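Local coordinates for protein tRNA delta(2)-isopentenylpyrophosphate transferase (Bacillus halodurans, PDB 3EXA) that probably transfers a dimethylallyl group from dimethylallyl diphosphate onto adenine 37 of tRNAs that read codons beginning with uridine, with magnesium as cofactor, at residues Thr17-Lys25 against Ile50-His60; Tyr190-Thr198 against Ile301-Lys312. All blocks are in the same frame, centred on the assembly; numbering follows the deposited sequence.

Contact 1: Thr17-Lys25 against Ile50-His60; sequences TKTSVMLAK and ITAEEMDGVPH
Val21 and Val58 form the apolar centre where helix 17-25 meets segment 50-60. Val58 CG2 lies 4.2 Å from Val21 CB, and its other methyl, CG1, sits 3.9 Å from Ala24 CB. With CG1 anti to the backbone N (chi1 -180°), Val58 spreads one branch to each of these helix residues. Val21 CG1 turns the other way, to 3.4 Å from Glu54 O. It also comes near the edge of the His60 ring, whose NE2 is buried here and has no polar partner in the model. One turn earlier, Thr17 CG2 touches Ile50 CD1 at 3.5 Å, and Glu54 OE1 lies 4.1 Å from the same methyl.

The helix follows the P-loop of a P-loop NTPase fold. Thr17, near the start of the helix, is the last residue of the P-loop and is predicted to bind ATP. The contact joins the P-loop helix to the segment that leads into edge strand 60-61.

At the solvent side, Lys25 bends at its last torsion and brings NZ to Asp56. NZ gives a hydrogen bond to Asp56 O at 2.8 Å, in the carbonyl plane. It also pairs with the Asp56 carboxylate in a salt bridge, although the place of OD2 is less certain.

Thr51 and Glu54 form a capping box at the start of the short helix 52-55. Thr51 N donates to Glu54 OE2 at 2.8 Å, from above the carboxylate plane. Without this carboxylate, as with an alanine here, Thr51 N would probably lose its acceptor and a gap open beside the Thr17 methyl. A type I' turn from Met55 to Val58 then reverses the chain. Met55 CG lies over the centre of one His60 ring face, 3.7 Å above its plane. Behind the turn, Val58 and His60 rest on Val31 of strand 29-33.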
loop_
_atom_site.group_PDB
_atom_site.type_symbol
_atom_site.label_atom_id
_atom_site.label_comp_id
_atom_site.label_asym_id
_atom_site.label_seq_id
_atom_site.Cartn_x
_atom_site.Cartn_y
_atom_site.Cartn_z
ATOM N N THR A 17 7.083 -32.827 -21.819
ATOM C CA THR A 17 8.033 -32.258 -22.775
ATOM C C THR A 17 7.846 -32.806 -24.185
ATOM O O THR A 17 7.581 -32.057 -25.130
ATOM C CB THR A 17 9.491 -32.513 -22.343
ATOM O OG1 THR A 17 9.742 -31.836 -21.104
ATOM C CG2 THR A 17 10.460 -31.995 -23.404
ATOM N N LYS A 18 7.982 -34.122 -24.319
ATOM C CA LYS A 18 7.850 -34.770 -25.617
ATOM C C LYS A 18 6.508 -34.520 -26.299
ATOM O O LYS A 18 6.465 -34.188 -27.484
ATOM C CB LYS A 18 8.094 -36.280 -25.486
ATOM C CG LYS A 18 8.046 -37.039 -26.810
ATOM C CD LYS A 18 8.346 -38.515 -26.617
ATOM C CE LYS A 18 8.133 -39.311 -27.911
ATOM N NZ LYS A 18 8.898 -38.758 -29.081
ATOM N N THR A 19 5.408 -34.659 -25.574
ATOM C CA THR A 19 4.136 -34.447 -26.227
ATOM C C THR A 19 3.981 -33.002 -26.669
ATOM O O THR A 19 3.322 -32.725 -27.667
ATOM C CB THR A 19 2.943 -34.878 -25.345
ATOM O OG1 THR A 19 2.775 -33.964 -24.263
ATOM C CG2 THR A 19 3.193 -36.255 -24.788
ATOM N N SER A 20 4.618 -32.081 -25.956
ATOM C CA SER A 20 4.522 -30.675 -26.317
ATOM C C SER A 20 5.373 -30.287 -27.527
ATOM O O SER A 20 4.954 -29.460 -28.326
ATOM C CB SER A 20 4.883 -29.780 -25.123
ATOM O OG SER A 20 6.196 -30.030 -24.660
ATOM N N VAL A 21 6.560 -30.864 -27.680
ATOM C CA VAL A 21 7.374 -30.494 -28.828
ATOM C C VAL A 21 6.796 -31.091 -30.100
ATOM O O VAL A 21 6.941 -30.515 -31.174
ATOM C CB VAL A 21 8.837 -30.963 -28.686
ATOM C CG1 VAL A 21 9.362 -30.613 -27.294
ATOM C CG2 VAL A 21 8.935 -32.448 -28.939
HETATM N N MSE A 22 6.148 -32.248 -29.977
HETATM C CA MSE A 22 5.549 -32.921 -31.132
HETATM C C MSE A 22 4.286 -32.187 -31.562
HETATM O O MSE A 22 3.957 -32.143 -32.740
HETATM C CB MSE A 22 5.210 -34.380 -30.799
HETATM C CG MSE A 22 6.425 -35.328 -30.644
HETATM SE SE MSE A 22 7.629 -35.522 -32.194
HETATM C CE MSE A 22 9.293 -34.816 -31.449
ATOM N N LEU A 23 3.580 -31.618 -30.595
ATOM C CA LEU A 23 2.383 -30.873 -30.891
ATOM C C LEU A 23 2.756 -29.547 -31.535
ATOM O O LEU A 23 2.078 -29.075 -32.444
ATOM C CB LEU A 23 1.595 -30.614 -29.614
ATOM C CG LEU A 23 0.754 -31.784 -29.127
ATOM C CD1 LEU A 23 0.065 -31.404 -27.837
ATOM C CD2 LEU A 23 -0.278 -32.152 -30.187
ATOM N N ALA A 24 3.843 -28.950 -31.066
ATOM C CA ALA A 24 4.283 -27.660 -31.590
ATOM C C ALA A 24 4.881 -27.761 -32.989
ATOM O O ALA A 24 4.948 -26.768 -33.719
ATOM C CB ALA A 24 5.289 -27.028 -30.637
ATOM N N LYS A 25 5.311 -28.961 -33.360
ATOM C CA LYS A 25 5.893 -29.186 -34.674
ATOM C C LYS A 25 4.833 -29.119 -35.765
ATOM O O LYS A 25 4.962 -28.365 -36.732
ATOM C CB LYS A 25 6.589 -30.547 -34.718
ATOM C CG LYS A 25 7.907 -30.595 -33.975
ATOM C CD LYS A 25 8.435 -32.014 -33.937
ATOM C CE LYS A 25 9.820 -32.073 -33.320
ATOM N NZ LYS A 25 10.832 -31.393 -34.182
ATOM N N ILE A 50 14.949 -29.043 -19.755
ATOM C CA ILE A 50 14.853 -29.614 -21.091
ATOM C C ILE A 50 16.147 -29.367 -21.860
ATOM O O ILE A 50 16.744 -28.299 -21.760
ATOM C CB ILE A 50 13.682 -28.997 -21.899
ATOM C CG1 ILE A 50 13.680 -29.576 -23.317
ATOM C CG2 ILE A 50 13.827 -27.483 -21.966
ATOM C CD1 ILE A 50 12.476 -29.194 -24.142
ATOM N N THR A 51 16.571 -30.356 -22.634
ATOM C CA THR A 51 17.794 -30.223 -23.408
ATOM C C THR A 51 17.511 -29.679 -24.805
ATOM O O THR A 51 16.380 -29.729 -25.283
ATOM C CB THR A 51 18.499 -31.577 -23.533
ATOM O OG1 THR A 51 17.651 -32.492 -24.239
ATOM C CG2 THR A 51 18.804 -32.139 -22.145
ATOM N N ALA A 52 18.544 -29.156 -25.459
ATOM C CA ALA A 52 18.378 -28.618 -26.804
ATOM C C ALA A 52 17.901 -29.726 -27.742
ATOM O O ALA A 52 17.150 -29.472 -28.689
ATOM C CB ALA A 52 19.696 -28.025 -27.301
ATOM N N GLU A 53 18.333 -30.953 -27.461
ATOM C CA GLU A 53 17.965 -32.112 -28.264
ATOM C C GLU A 53 16.484 -32.466 -28.067
ATOM O O GLU A 53 15.809 -32.873 -29.012
ATOM C CB GLU A 53 18.865 -33.297 -27.894
ATOM C CG GLU A 53 18.968 -34.372 -28.966
ATOM C CD GLU A 53 19.967 -35.463 -28.605
ATOM O OE1 GLU A 53 20.250 -36.332 -29.463
ATOM O OE2 GLU A 53 20.470 -35.450 -27.461
ATOM N N GLU A 54 15.980 -32.314 -26.844
ATOM C CA GLU A 54 14.573 -32.600 -26.575
ATOM C C GLU A 54 13.683 -31.542 -27.240
ATOM O O GLU A 54 12.554 -31.829 -27.621
ATOM C CB GLU A 54 14.301 -32.615 -25.068
ATOM C CG GLU A 54 15.133 -33.623 -24.290
ATOM C CD GLU A 54 14.868 -33.573 -22.794
ATOM O OE1 GLU A 54 13.851 -34.142 -22.350
ATOM O OE2 GLU A 54 15.670 -32.947 -22.070
HETATM N N MSE A 55 14.199 -30.321 -27.372
HETATM C CA MSE A 55 13.451 -29.236 -27.999
HETATM C C MSE A 55 13.241 -29.572 -29.464
HETATM O O MSE A 55 12.268 -29.145 -30.095
HETATM C CB MSE A 55 14.217 -27.924 -27.904
HETATM C CG MSE A 55 14.386 -27.415 -26.493
HETATM SE SE MSE A 55 15.300 -25.719 -26.399
HETATM C CE MSE A 55 15.285 -25.482 -24.478
ATOM N N ASP A 56 14.186 -30.334 -29.997
ATOM C CA ASP A 56 14.152 -30.769 -31.377
ATOM C C ASP A 56 13.710 -29.636 -32.292
ATOM O O ASP A 56 12.700 -29.739 -32.984
ATOM C CB ASP A 56 13.216 -31.974 -31.506
ATOM C CG ASP A 56 13.399 -32.725 -32.813
ATOM O OD1 ASP A 56 14.538 -32.766 -33.326
ATOM O OD2 ASP A 56 12.406 -33.295 -33.317
ATOM N N GLY A 57 14.465 -28.539 -32.277
ATOM C CA GLY A 57 14.147 -27.406 -33.133
ATOM C C GLY A 57 13.118 -26.414 -32.622
ATOM O O GLY A 57 13.195 -25.222 -32.928
ATOM N N VAL A 58 12.145 -26.898 -31.858
ATOM C CA VAL A 58 11.121 -26.013 -31.331
ATOM C C VAL A 58 11.767 -25.012 -30.392
ATOM O O VAL A 58 12.536 -25.381 -29.506
ATOM C CB VAL A 58 10.044 -26.787 -30.553
ATOM C CG1 VAL A 58 8.990 -25.818 -30.032
ATOM C CG2 VAL A 58 9.407 -27.841 -31.446
ATOM N N PRO A 59 11.483 -23.723 -30.586
ATOM C CA PRO A 59 12.056 -22.682 -29.728
ATOM C C PRO A 59 11.390 -22.594 -28.350
ATOM O O PRO A 59 10.161 -22.666 -28.229
ATOM C CB PRO A 59 11.850 -21.412 -30.547
ATOM C CG PRO A 59 10.578 -21.707 -31.282
ATOM C CD PRO A 59 10.783 -23.129 -31.735
ATOM N N HIS A 60 12.211 -22.447 -27.317
ATOM C CA HIS A 60 11.705 -22.347 -25.962
ATOM C C HIS A 60 12.125 -21.054 -25.277
ATOM O O HIS A 60 13.262 -20.598 -25.417
ATOM C CB HIS A 60 12.159 -23.556 -25.138
ATOM C CG HIS A 60 11.540 -24.843 -25.572
ATOM N ND1 HIS A 60 11.097 -25.798 -24.679
ATOM C CD2 HIS A 60 11.292 -25.345 -26.806
ATOM C CE1 HIS A 60 10.606 -26.826 -25.341
ATOM N NE2 HIS A 60 10.715 -26.575 -26.638
#

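Contact 2: Tyr190-Thr198 against Ile301-Lys312; sequences YNLVMIGLT and IHNFIAGKLEEK
Strand 191-198 belongs to the parallel sheet of the P-loop NTPase fold, and helix 301-312 packs along one face of it. The two run nearly antiparallel, at 157°, with their axes 8.5 Å apart at closest approach. Val193 and Ile195 point from the strand toward the helix and fill the interface. Val193 CG2 meets Leu309 CD2 at 3.5 Å, while its CG1 approaches Phe304 CE1 at 4.0 Å. The extended Lys308 chain slides past Val193 in the opposite direction and lays its CD against both methyls. Ile195 places CG1 between its backbone N and carbonyl carbon (chi1 58°). From there Ile195 CD1 reaches Ile305 CD1 at 3.7 Å and Ile301 CG2 at 3.8 Å.

Asn191 ND2 makes a weak hydrogen bond to Leu309 O at 3.4 Å. Two waters join lysine tips to the strand backbone. One accepts from both Leu192 N and Lys312 NZ. The other accepts from Lys308 NZ at 2.9 Å and donates to Met194 O at 2.7 Å.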
loop_
_atom_site.group_PDB
_atom_site.type_symbol
_atom_site.label_atom_id
_atom_site.label_comp_id
_atom_site.label_asym_id
_atom_site.label_seq_id
_atom_site.Cartn_x
_atom_site.Cartn_y
_atom_site.Cartn_z
ATOM N N TYR A 190 -7.770 -15.056 -23.638
ATOM C CA TYR A 190 -7.252 -15.817 -24.781
ATOM C C TYR A 190 -8.234 -16.867 -25.318
ATOM O O TYR A 190 -9.224 -17.217 -24.665
ATOM C CB TYR A 190 -5.948 -16.555 -24.415
ATOM C CG TYR A 190 -4.791 -15.695 -23.960
ATOM C CD1 TYR A 190 -4.501 -15.544 -22.613
ATOM C CD2 TYR A 190 -3.986 -15.030 -24.886
ATOM C CE1 TYR A 190 -3.443 -14.753 -22.193
ATOM C CE2 TYR A 190 -2.923 -14.232 -24.480
ATOM C CZ TYR A 190 -2.656 -14.096 -23.126
ATOM O OH TYR A 190 -1.610 -13.303 -22.708
ATOM N N ASN A 191 -7.948 -17.346 -26.527
ATOM C CA ASN A 191 -8.722 -18.419 -27.147
ATOM C C ASN A 191 -7.880 -19.570 -26.616
ATOM O O ASN A 191 -6.968 -20.054 -27.292
ATOM C CB ASN A 191 -8.618 -18.356 -28.680
ATOM C CG ASN A 191 -9.276 -19.545 -29.367
ATOM O OD1 ASN A 191 -9.559 -20.569 -28.736
ATOM N ND2 ASN A 191 -9.501 -19.421 -30.670
ATOM N N LEU A 192 -8.161 -19.965 -25.381
ATOM C CA LEU A 192 -7.395 -21.005 -24.729
ATOM C C LEU A 192 -7.948 -22.419 -24.802
ATOM O O LEU A 192 -9.160 -22.652 -24.748
ATOM C CB LEU A 192 -7.157 -20.622 -23.263
ATOM C CG LEU A 192 -6.296 -21.543 -22.374
ATOM C CD1 LEU A 192 -5.697 -20.736 -21.256
ATOM C CD2 LEU A 192 -7.140 -22.680 -21.806
ATOM N N VAL A 193 -7.010 -23.351 -24.950
ATOM C CA VAL A 193 -7.260 -24.779 -24.984
ATOM C C VAL A 193 -6.245 -25.329 -23.978
ATOM O O VAL A 193 -5.025 -25.202 -24.151
ATOM C CB VAL A 193 -7.008 -25.386 -26.382
ATOM C CG1 VAL A 193 -7.162 -26.900 -26.329
ATOM C CG2 VAL A 193 -8.000 -24.809 -27.385
HETATM N N MSE A 194 -6.763 -25.905 -22.903
HETATM C CA MSE A 194 -5.934 -26.448 -21.850
HETATM C C MSE A 194 -6.095 -27.962 -21.785
HETATM O O MSE A 194 -7.207 -28.463 -21.638
HETATM C CB MSE A 194 -6.350 -25.823 -20.524
HETATM C CG MSE A 194 -5.240 -25.722 -19.511
HETATM SE SE MSE A 194 -5.717 -24.591 -18.013
HETATM C CE MSE A 194 -4.946 -25.663 -16.604
ATOM N N ILE A 195 -4.992 -28.689 -21.903
ATOM C CA ILE A 195 -5.041 -30.147 -21.838
ATOM C C ILE A 195 -4.205 -30.608 -20.656
ATOM O O ILE A 195 -3.225 -29.963 -20.297
ATOM C CB ILE A 195 -4.461 -30.803 -23.113
ATOM C CG1 ILE A 195 -3.020 -30.343 -23.310
ATOM C CG2 ILE A 195 -5.314 -30.449 -24.338
ATOM C CD1 ILE A 195 -2.306 -31.034 -24.431
ATOM N N GLY A 196 -4.586 -31.724 -20.048
ATOM C CA GLY A 196 -3.823 -32.225 -18.921
ATOM C C GLY A 196 -3.378 -33.653 -19.164
ATOM O O GLY A 196 -4.135 -34.456 -19.708
ATOM N N LEU A 197 -2.140 -33.957 -18.781
ATOM C CA LEU A 197 -1.575 -35.294 -18.929
ATOM C C LEU A 197 -1.512 -35.955 -17.551
ATOM O O LEU A 197 -0.945 -35.391 -16.613
ATOM C CB LEU A 197 -0.173 -35.206 -19.539
ATOM C CG LEU A 197 -0.104 -34.391 -20.842
ATOM C CD1 LEU A 197 1.287 -34.513 -21.452
ATOM C CD2 LEU A 197 -1.161 -34.887 -21.818
ATOM N N THR A 198 -2.119 -37.138 -17.436
ATOM C CA THR A 198 -2.162 -37.891 -16.187
ATOM C C THR A 198 -1.588 -39.248 -16.442
ATOM O O THR A 198 -1.167 -39.565 -17.554
ATOM C CB THR A 198 -3.587 -38.194 -15.696
ATOM O OG1 THR A 198 -4.501 -37.242 -16.236
ATOM C CG2 THR A 198 -3.639 -38.174 -14.177
ATOM N N ILE A 301 -4.540 -36.182 -29.468
ATOM C CA ILE A 301 -4.426 -34.904 -28.776
ATOM C C ILE A 301 -4.359 -33.743 -29.754
ATOM O O ILE A 301 -4.913 -32.684 -29.483
ATOM C CB ILE A 301 -3.164 -34.849 -27.887
ATOM C CG1 ILE A 301 -3.309 -35.820 -26.717
ATOM C CG2 ILE A 301 -2.957 -33.426 -27.363
ATOM C CD1 ILE A 301 -2.078 -35.917 -25.863
ATOM N N HIS A 302 -3.662 -33.941 -30.876
ATOM C CA HIS A 302 -3.527 -32.899 -31.883
ATOM C C HIS A 302 -4.865 -32.617 -32.540
ATOM O O HIS A 302 -5.220 -31.463 -32.798
ATOM C CB HIS A 302 -2.533 -33.305 -32.959
ATOM C CG HIS A 302 -2.612 -32.458 -34.194
ATOM N ND1 HIS A 302 -3.542 -32.675 -35.185
ATOM C CD2 HIS A 302 -1.896 -31.371 -34.574
ATOM C CE1 HIS A 302 -3.396 -31.758 -36.132
ATOM N NE2 HIS A 302 -2.408 -30.959 -35.785
ATOM N N ASN A 303 -5.597 -33.678 -32.833
ATOM C CA ASN A 303 -6.891 -33.508 -33.443
ATOM C C ASN A 303 -7.772 -32.678 -32.520
ATOM O O ASN A 303 -8.367 -31.695 -32.957
ATOM C CB ASN A 303 -7.535 -34.865 -33.719
ATOM C CG ASN A 303 -8.908 -34.731 -34.319
ATOM O OD1 ASN A 303 -9.919 -34.886 -33.634
ATOM N ND2 ASN A 303 -8.958 -34.414 -35.610
ATOM N N PHE A 304 -7.835 -33.050 -31.242
ATOM C CA PHE A 304 -8.660 -32.309 -30.291
ATOM C C PHE A 304 -8.269 -30.839 -30.142
ATOM O O PHE A 304 -9.126 -29.954 -30.147
ATOM C CB PHE A 304 -8.633 -32.960 -28.912
ATOM C CG PHE A 304 -9.306 -32.135 -27.865
ATOM C CD1 PHE A 304 -8.586 -31.188 -27.133
ATOM C CD2 PHE A 304 -10.670 -32.267 -27.635
ATOM C CE1 PHE A 304 -9.217 -30.365 -26.181
ATOM C CE2 PHE A 304 -11.319 -31.456 -26.691
ATOM C CZ PHE A 304 -10.581 -30.499 -25.957
ATOM N N ILE A 305 -6.972 -30.593 -29.996
ATOM C CA ILE A 305 -6.451 -29.244 -29.855
ATOM C C ILE A 305 -6.717 -28.426 -31.112
ATOM O O ILE A 305 -7.339 -27.364 -31.050
ATOM C CB ILE A 305 -4.935 -29.275 -29.572
ATOM C CG1 ILE A 305 -4.690 -29.789 -28.155
ATOM C CG2 ILE A 305 -4.338 -27.898 -29.756
ATOM C CD1 ILE A 305 -3.219 -29.886 -27.782
ATOM N N ALA A 306 -6.251 -28.926 -32.250
ATOM C CA ALA A 306 -6.447 -28.244 -33.523
ATOM C C ALA A 306 -7.925 -27.938 -33.759
ATOM O O ALA A 306 -8.270 -26.843 -34.203
ATOM C CB ALA A 306 -5.897 -29.097 -34.676
ATOM N N GLY A 307 -8.795 -28.901 -33.457
ATOM C CA GLY A 307 -10.221 -28.696 -33.642
ATOM C C GLY A 307 -10.803 -27.618 -32.744
ATOM O O GLY A 307 -11.421 -26.673 -33.234
ATOM N N LYS A 308 -10.600 -27.736 -31.433
ATOM C CA LYS A 308 -11.149 -26.751 -30.497
ATOM C C LYS A 308 -10.684 -25.335 -30.819
ATOM O O LYS A 308 -11.468 -24.394 -30.721
ATOM C CB LYS A 308 -10.783 -27.101 -29.051
ATOM C CG LYS A 308 -11.547 -26.302 -27.994
ATOM C CD LYS A 308 -11.080 -26.681 -26.589
ATOM C CE LYS A 308 -11.806 -25.904 -25.478
ATOM N NZ LYS A 308 -11.327 -26.291 -24.114
ATOM N N LEU A 309 -9.421 -25.171 -31.202
ATOM C CA LEU A 309 -8.924 -23.839 -31.544
ATOM C C LEU A 309 -9.711 -23.256 -32.713
ATOM O O LEU A 309 -10.062 -22.077 -32.704
ATOM C CB LEU A 309 -7.438 -23.886 -31.900
ATOM C CG LEU A 309 -6.468 -23.975 -30.722
ATOM C CD1 LEU A 309 -5.051 -24.145 -31.244
ATOM C CD2 LEU A 309 -6.594 -22.720 -29.873
ATOM N N GLU A 310 -9.989 -24.090 -33.711
ATOM C CA GLU A 310 -10.732 -23.664 -34.893
ATOM C C GLU A 310 -12.204 -23.386 -34.634
ATOM O O GLU A 310 -12.752 -22.436 -35.181
ATOM C CB GLU A 310 -10.644 -24.707 -36.002
ATOM C CG GLU A 310 -11.335 -24.268 -37.282
ATOM C CD GLU A 310 -10.683 -23.039 -37.883
ATOM O OE1 GLU A 310 -11.157 -22.553 -38.937
ATOM O OE2 GLU A 310 -9.689 -22.558 -37.297
ATOM N N GLU A 311 -12.860 -24.217 -33.832
ATOM C CA GLU A 311 -14.267 -23.970 -33.573
ATOM C C GLU A 311 -14.450 -22.749 -32.672
ATOM O O GLU A 311 -15.478 -22.071 -32.749
ATOM C CB GLU A 311 -14.943 -25.190 -32.947
ATOM C CG GLU A 311 -14.631 -25.375 -31.493
ATOM C CD GLU A 311 -15.473 -26.460 -30.863
ATOM O OE1 GLU A 311 -16.709 -26.425 -31.033
ATOM O OE2 GLU A 311 -14.901 -27.341 -30.191
ATOM N N LYS A 312 -13.465 -22.458 -31.824
ATOM C CA LYS A 312 -13.561 -21.287 -30.953
ATOM C C LYS A 312 -13.325 -20.063 -31.821
ATOM O O LYS A 312 -13.981 -19.037 -31.657
ATOM C CB LYS A 312 -12.523 -21.347 -29.820
ATOM C CG LYS A 312 -12.841 -22.383 -28.748
ATOM C CD LYS A 312 -11.690 -22.556 -27.766
ATOM C CE LYS A 312 -11.531 -21.368 -26.833
ATOM N NZ LYS A 312 -12.559 -21.358 -25.758
HETATM O O HOH W 1 -10.912 -19.450 -23.952
HETATM O O HOH W 2 -9.495 -28.299 -23.064
#

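Both segments of contact 1 precede those of contact 2 in the chain, and the two centres lie 18 Å apart. The contacts share one parallel six-stranded sheet. Contact 1 flanks it at one edge, by strands 60-61 and 29-33. Contact 2 includes strand 191-198, next to the opposite edge strand 284-288. The P-loop helix 16-25 and the C-terminal helix 294-317 pack against each other between them. Leu23 links the two, its CD1 lying 3.6 Å from Ile305 CD1 and 3.7 Å from Ile301 CG2. Leu197 also touches Thr19, close to the predicted ATP site. The C-terminal helix thus packs on both the sheet and the P-loop helix.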